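Local coordinates for putative curved DNA-binding protein (Chaetomium thermophilum var. thermophilum DSM 1495, PDB 4IPA) that probably takes part in ribosome biogenesis as an Arx1 protein with a methionine aminopeptidase-like (M24) fold, DNA binding being assigned to it only tentatively, at residues 297-302 with 307-312; 81-86 with 271-276. One frame throughout, in Å; residues are numbered along the deposited sequence.

Contact 1: 297-302 with 307-312; sequences KKFGTF and RQLEDE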
loop_
_atom_site.group_PDB
_atom_site.type_symbol
_atom_site.label_atom_id
_atom_site.label_comp_id
_atom_site.label_asym_id
_atom_site.label_seq_id
_atom_site.Cartn_x
_atom_site.Cartn_y
_atom_site.Cartn_z
ATOM N N LYS A 297 -19.889 -4.971 -10.963
ATOM C CA LYS A 297 -19.709 -4.406 -12.291
ATOM C C LYS A 297 -18.638 -3.322 -12.363
ATOM O O LYS A 297 -17.848 -3.287 -13.299
ATOM C CB LYS A 297 -21.045 -3.910 -12.845
ATOM C CG LYS A 297 -22.005 -5.050 -13.189
ATOM C CD LYS A 297 -23.444 -4.545 -13.313
ATOM C CE LYS A 297 -24.278 -5.401 -14.284
ATOM N NZ LYS A 297 -25.702 -4.932 -14.387
ATOM N N LYS A 298 -18.592 -2.436 -11.384
ATOM C CA LYS A 298 -17.616 -1.366 -11.459
ATOM C C LYS A 298 -16.215 -1.816 -10.982
ATOM O O LYS A 298 -15.206 -1.533 -11.623
ATOM C CB LYS A 298 -18.118 -0.148 -10.684
ATOM C CG LYS A 298 -17.106 0.977 -10.536
ATOM C CD LYS A 298 -17.615 2.258 -11.175
ATOM C CE LYS A 298 -17.082 3.492 -10.467
ATOM N NZ LYS A 298 -16.128 4.260 -11.315
ATOM N N PHE A 299 -16.159 -2.545 -9.874
ATOM C CA PHE A 299 -14.881 -2.798 -9.218
ATOM C C PHE A 299 -14.430 -4.252 -9.293
ATOM O O PHE A 299 -13.262 -4.548 -9.050
ATOM C CB PHE A 299 -14.950 -2.353 -7.746
ATOM C CG PHE A 299 -15.280 -0.905 -7.576
ATOM C CD1 PHE A 299 -14.366 0.076 -7.951
ATOM C CD2 PHE A 299 -16.508 -0.513 -7.069
ATOM C CE1 PHE A 299 -14.675 1.405 -7.821
ATOM C CE2 PHE A 299 -16.816 0.828 -6.935
ATOM C CZ PHE A 299 -15.904 1.780 -7.307
ATOM N N GLY A 300 -15.350 -5.158 -9.614
ATOM C CA GLY A 300 -15.034 -6.569 -9.543
ATOM C C GLY A 300 -14.619 -6.950 -8.132
ATOM O O GLY A 300 -15.392 -6.812 -7.185
ATOM N N THR A 301 -13.385 -7.410 -7.975
ATOM C CA THR A 301 -12.922 -7.849 -6.670
ATOM C C THR A 301 -11.897 -6.873 -6.079
ATOM O O THR A 301 -11.180 -7.204 -5.128
ATOM C CB THR A 301 -12.310 -9.241 -6.776
ATOM O OG1 THR A 301 -11.312 -9.219 -7.799
ATOM C CG2 THR A 301 -13.385 -10.262 -7.173
ATOM N N PHE A 302 -11.839 -5.666 -6.636
ATOM C CA PHE A 302 -10.869 -4.680 -6.179
ATOM C C PHE A 302 -11.406 -3.762 -5.066
ATOM O O PHE A 302 -12.610 -3.486 -4.985
ATOM C CB PHE A 302 -10.310 -3.884 -7.359
ATOM C CG PHE A 302 -9.412 -4.701 -8.274
ATOM C CD1 PHE A 302 -8.090 -4.973 -7.911
ATOM C CD2 PHE A 302 -9.887 -5.189 -9.496
ATOM C CE1 PHE A 302 -7.250 -5.729 -8.742
ATOM C CE2 PHE A 302 -9.062 -5.938 -10.345
ATOM C CZ PHE A 302 -7.731 -6.212 -9.970
ATOM N N ARG A 307 -17.873 5.916 -0.614
ATOM C CA ARG A 307 -18.142 7.224 -1.204
ATOM C C ARG A 307 -18.157 7.166 -2.735
ATOM O O ARG A 307 -18.646 8.079 -3.385
ATOM C CB ARG A 307 -17.132 8.280 -0.739
ATOM C CG ARG A 307 -17.603 9.705 -1.022
ATOM C CD ARG A 307 -16.556 10.563 -1.745
ATOM N NE ARG A 307 -16.280 10.125 -3.115
ATOM C CZ ARG A 307 -15.095 9.669 -3.518
ATOM N NH1 ARG A 307 -14.088 9.598 -2.646
ATOM N NH2 ARG A 307 -14.906 9.296 -4.782
ATOM N N GLN A 308 -17.633 6.089 -3.313
ATOM C CA GLN A 308 -17.562 5.997 -4.764
ATOM C C GLN A 308 -18.874 5.546 -5.366
ATOM O O GLN A 308 -19.099 5.729 -6.560
ATOM C CB GLN A 308 -16.456 5.040 -5.204
ATOM C CG GLN A 308 -15.064 5.641 -5.167
ATOM C CD GLN A 308 -13.986 4.593 -5.396
ATOM O OE1 GLN A 308 -13.855 3.642 -4.619
ATOM N NE2 GLN A 308 -13.215 4.755 -6.478
ATOM N N LEU A 309 -19.727 4.938 -4.548
ATOM C CA LEU A 309 -20.984 4.383 -5.056
ATOM C C LEU A 309 -21.933 5.502 -5.478
ATOM O O LEU A 309 -21.732 6.652 -5.106
ATOM C CB LEU A 309 -21.640 3.479 -4.014
ATOM C CG LEU A 309 -20.818 2.242 -3.657
ATOM C CD1 LEU A 309 -21.596 1.322 -2.720
ATOM C CD2 LEU A 309 -20.440 1.504 -4.910
ATOM N N GLU A 310 -22.960 5.155 -6.252
ATOM C CA GLU A 310 -23.911 6.135 -6.785
ATOM C C GLU A 310 -24.687 6.894 -5.716
ATOM O O GLU A 310 -24.966 8.076 -5.880
ATOM C CB GLU A 310 -24.913 5.465 -7.737
ATOM C CG GLU A 310 -24.319 4.934 -9.031
ATOM C CD GLU A 310 -25.355 4.238 -9.911
ATOM O OE1 GLU A 310 -26.565 4.510 -9.748
ATOM O OE2 GLU A 310 -24.960 3.410 -10.765
ATOM N N ASP A 311 -25.055 6.207 -4.636
ATOM C CA ASP A 311 -25.895 6.812 -3.599
ATOM C C ASP A 311 -25.490 6.392 -2.183
ATOM O O ASP A 311 -25.584 5.214 -1.835
ATOM C CB ASP A 311 -27.373 6.464 -3.830
ATOM C CG ASP A 311 -28.285 7.086 -2.786
ATOM O OD1 ASP A 311 -28.455 6.498 -1.693
ATOM O OD2 ASP A 311 -28.829 8.176 -3.053
ATOM N N GLU A 312 -25.068 7.350 -1.363
ATOM C CA GLU A 312 -24.545 7.010 -0.038
ATOM C C GLU A 312 -25.575 6.339 0.857
ATOM O O GLU A 312 -25.243 5.420 1.614
ATOM C CB GLU A 312 -23.889 8.216 0.655
ATOM C CG GLU A 312 -22.710 8.772 -0.128
ATOM C CD GLU A 312 -21.879 9.789 0.640
ATOM O OE1 GLU A 312 -22.336 10.284 1.692
ATOM O OE2 GLU A 312 -20.758 10.096 0.175
#
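Phe299 meets Gln308 and Leu309 where helix 286-299 ends in a type II' beta turn, Phe299 to Phe302, and the chain comes back through a short 3-10 segment. The evidence for packing rather than polar pairing lies in the distances: CZ of Phe299 is 3.9 Å from Gln308 CB, and CE1 of Phe299 is equally 3.9 Å from Gln308 NE2. The side chains run obliquely, with ring and amide planes 42° apart, which is neither a stack nor a T-shaped meeting. On the other residue, a methyl does the touching: Leu309 CD2 approaches the ring edge near its plane, 4.2 Å from Phe299 CE2. With chi1 at -59°, CG of Phe299 lies beside the backbone N and opposite the carbonyl carbon, the torsion that carries the ring to both partners. One face of this ring takes CG of Lys298, 3.4 Å above the plane and over its centre. Phe304 brings a second ring, its plane only about 10° from that of Phe299.

In the next shell, OE1 of Gln308 accepts from Ser305 N, which restrains the amide. Leu309 packs back on Ile291, Glu294 and Val295 of the helix. Gly300 leaves helical geometry with positive phi, and the turn closes as Phe302 N donates to Phe299 O at 3.0 Å, that oxygen lying in the plane of the Phe302 ring at its edge.

Contact 2: 81-86 with 271-276; sequences FSHPTT and ATLHRR
His83, whose imidazole reaches Leu273 across the contact, donates from ND1 to the carbonyl O of Pro84 at 2.9 Å, with an angle of 154° at the hydrogen. The donor lies in the carbonyl plane on a lone pair, although the oxygen is tilted 15° from the ring plane. This bond limits rotation of the imidazole and leaves its NE2 4.2 Å from CD2 of Leu273, an oblique approach.

The two methyls of Leu273 divide the work. CD2 goes to the histidine, while CD1 presses on the proline ring, 3.4 Å from Pro84 CG, closer than two carbons normally pack, and 3.9 Å from Pro84 CD. With the leucine CG anti to the backbone N (chi1 -175°), the branch is directed at Pro84 and His83, and the side chain crosses that of Pro84 at about a right angle. Backbones stay well apart: the closest CA atoms, those of Pro84 and Leu273, are 8.1 Å from each other, so side chains alone bridge the gap between two separate sheets.

Leu273 has backbone hydrogen bonds with Tyr331, which hold its strand in place. Gln308 touches Pro84 as well, and Thr85 OG1 bonds to Asp61 of helix 53-69. Ser82 and His83 both pair through their backbones with Gly121 of strand 115-124, a classic beta bulge, at the point where strand 79-88 of the M24 domain turns a corner.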
loop_
_atom_site.group_PDB
_atom_site.type_symbol
_atom_site.label_atom_id
_atom_site.label_comp_id
_atom_site.label_asym_id
_atom_site.label_seq_id
_atom_site.Cartn_x
_atom_site.Cartn_y
_atom_site.Cartn_z
ATOM N N PHE A 81 -10.297 0.905 -10.984
ATOM C CA PHE A 81 -9.478 1.108 -9.787
ATOM C C PHE A 81 -8.930 -0.231 -9.249
ATOM O O PHE A 81 -9.641 -1.227 -9.224
ATOM C CB PHE A 81 -10.317 1.743 -8.669
ATOM C CG PHE A 81 -10.744 3.160 -8.936
ATOM C CD1 PHE A 81 -11.747 3.441 -9.863
ATOM C CD2 PHE A 81 -10.168 4.214 -8.237
ATOM C CE1 PHE A 81 -12.152 4.748 -10.098
ATOM C CE2 PHE A 81 -10.573 5.526 -8.473
ATOM C CZ PHE A 81 -11.562 5.791 -9.403
ATOM N N SER A 82 -7.677 -0.250 -8.811
ATOM C CA SER A 82 -7.208 -1.316 -7.940
ATOM C C SER A 82 -7.343 -0.836 -6.487
ATOM O O SER A 82 -7.284 -1.625 -5.555
ATOM C CB SER A 82 -5.749 -1.696 -8.245
ATOM O OG SER A 82 -4.858 -0.620 -7.960
ATOM N N HIS A 83 -7.539 0.466 -6.297
ATOM C CA HIS A 83 -7.630 1.024 -4.940
ATOM C C HIS A 83 -8.109 2.452 -5.016
ATOM O O HIS A 83 -7.533 3.259 -5.754
ATOM C CB HIS A 83 -6.266 0.995 -4.244
ATOM C CG HIS A 83 -6.329 1.108 -2.748
ATOM N ND1 HIS A 83 -6.519 2.311 -2.092
ATOM C CD2 HIS A 83 -6.186 0.171 -1.773
ATOM C CE1 HIS A 83 -6.508 2.107 -0.786
ATOM N NE2 HIS A 83 -6.311 0.815 -0.563
ATOM N N PRO A 84 -9.147 2.782 -4.235
ATOM C CA PRO A 84 -9.676 4.147 -4.185
ATOM C C PRO A 84 -8.596 5.134 -3.750
ATOM O O PRO A 84 -7.654 4.741 -3.059
ATOM C CB PRO A 84 -10.749 4.057 -3.095
ATOM C CG PRO A 84 -10.291 2.950 -2.223
ATOM C CD PRO A 84 -9.727 1.932 -3.182
ATOM N N THR A 85 -8.723 6.390 -4.166
ATOM C CA THR A 85 -7.849 7.440 -3.676
ATOM C C THR A 85 -8.082 7.614 -2.182
ATOM O O THR A 85 -9.206 7.830 -1.742
ATOM C CB THR A 85 -8.160 8.787 -4.340
ATOM O OG1 THR A 85 -7.956 8.697 -5.755
ATOM C CG2 THR A 85 -7.260 9.869 -3.769
ATOM N N THR A 86 -7.035 7.495 -1.384
ATOM C CA THR A 86 -7.214 7.689 0.046
ATOM C C THR A 86 -6.151 8.642 0.553
ATOM O O THR A 86 -5.042 8.690 0.026
ATOM C CB THR A 86 -7.131 6.371 0.828
ATOM O OG1 THR A 86 -5.858 5.764 0.583
ATOM C CG2 THR A 86 -8.265 5.425 0.426
ATOM N N ALA A 271 -16.128 2.800 8.701
ATOM C CA ALA A 271 -15.438 1.953 7.722
ATOM C C ALA A 271 -16.054 2.159 6.338
ATOM O O ALA A 271 -17.224 1.792 6.112
ATOM C CB ALA A 271 -15.554 0.498 8.122
ATOM N N THR A 272 -15.288 2.739 5.413
ATOM C CA THR A 272 -15.785 2.930 4.052
ATOM C C THR A 272 -15.050 2.076 3.039
ATOM O O THR A 272 -15.573 1.800 1.960
ATOM C CB THR A 272 -15.723 4.405 3.619
ATOM O OG1 THR A 272 -14.358 4.852 3.645
ATOM C CG2 THR A 272 -16.591 5.276 4.561
ATOM N N LEU A 273 -13.840 1.654 3.383
ATOM C CA LEU A 273 -13.025 0.856 2.472
ATOM C C LEU A 273 -13.432 -0.617 2.517
ATOM O O LEU A 273 -13.457 -1.223 3.577
ATOM C CB LEU A 273 -11.546 1.014 2.823
ATOM C CG LEU A 273 -10.533 0.335 1.901
ATOM C CD1 LEU A 273 -10.534 1.041 0.547
ATOM C CD2 LEU A 273 -9.148 0.381 2.526
ATOM N N HIS A 274 -13.761 -1.188 1.360
ATOM C CA HIS A 274 -14.255 -2.566 1.283
ATOM C C HIS A 274 -13.803 -3.217 -0.029
ATOM O O HIS A 274 -13.270 -2.554 -0.909
ATOM C CB HIS A 274 -15.801 -2.612 1.301
ATOM C CG HIS A 274 -16.436 -1.927 2.475
ATOM N ND1 HIS A 274 -17.167 -2.613 3.427
ATOM C CD2 HIS A 274 -16.493 -0.621 2.820
ATOM C CE1 HIS A 274 -17.626 -1.756 4.323
ATOM N NE2 HIS A 274 -17.225 -0.545 3.987
ATOM N N ARG A 275 -14.035 -4.518 -0.162
ATOM C CA ARG A 275 -13.886 -5.192 -1.449
ATOM C C ARG A 275 -14.771 -6.432 -1.510
ATOM O O ARG A 275 -15.033 -7.069 -0.491
ATOM C CB ARG A 275 -12.419 -5.556 -1.730
ATOM C CG ARG A 275 -11.947 -6.844 -1.093
ATOM C CD ARG A 275 -10.554 -7.199 -1.599
ATOM N NE ARG A 275 -10.051 -8.418 -0.981
ATOM C CZ ARG A 275 -10.273 -9.646 -1.450
ATOM N NH1 ARG A 275 -10.992 -9.831 -2.551
ATOM N NH2 ARG A 275 -9.780 -10.696 -0.813
ATOM N N ARG A 276 -15.235 -6.759 -2.711
ATOM C CA ARG A 276 -15.995 -7.987 -2.928
ATOM C C ARG A 276 -15.116 -9.199 -2.720
ATOM O O ARG A 276 -13.979 -9.199 -3.170
ATOM C CB ARG A 276 -16.521 -8.032 -4.357
ATOM C CG ARG A 276 -18.011 -7.887 -4.476
ATOM C CD ARG A 276 -18.444 -7.915 -5.936
ATOM N NE ARG A 276 -18.604 -9.282 -6.397
ATOM C CZ ARG A 276 -17.810 -9.878 -7.275
ATOM N NH1 ARG A 276 -16.794 -9.219 -7.821
ATOM N NH2 ARG A 276 -18.048 -11.137 -7.614
#

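About 9 Å separates the centres of the two contacts, which touch at their border. Along the chain, the second segment of contact 2 ends before contact 1 starts, and helix 286-299, the next element, leads into contact 1. Strand 273-276 pairs with 304-305 and 328-330 in a small antiparallel sheet. Contact 1 lies within this helix-and-strand unit, consistent with the helical insertion of type 2 methionine aminopeptidases, while contact 2 joins its strand 273-276 to strand 79-88. Gln308 NE2 lies 3.4 Å from Phe81 CE2, and Gly300 O probably accepts from Arg276 NH1, at 2.9 Å. Contact 1 shapes the unit, and contact 2, with Gln308 on Phe81 and Pro84, packs it on the M24 sheet.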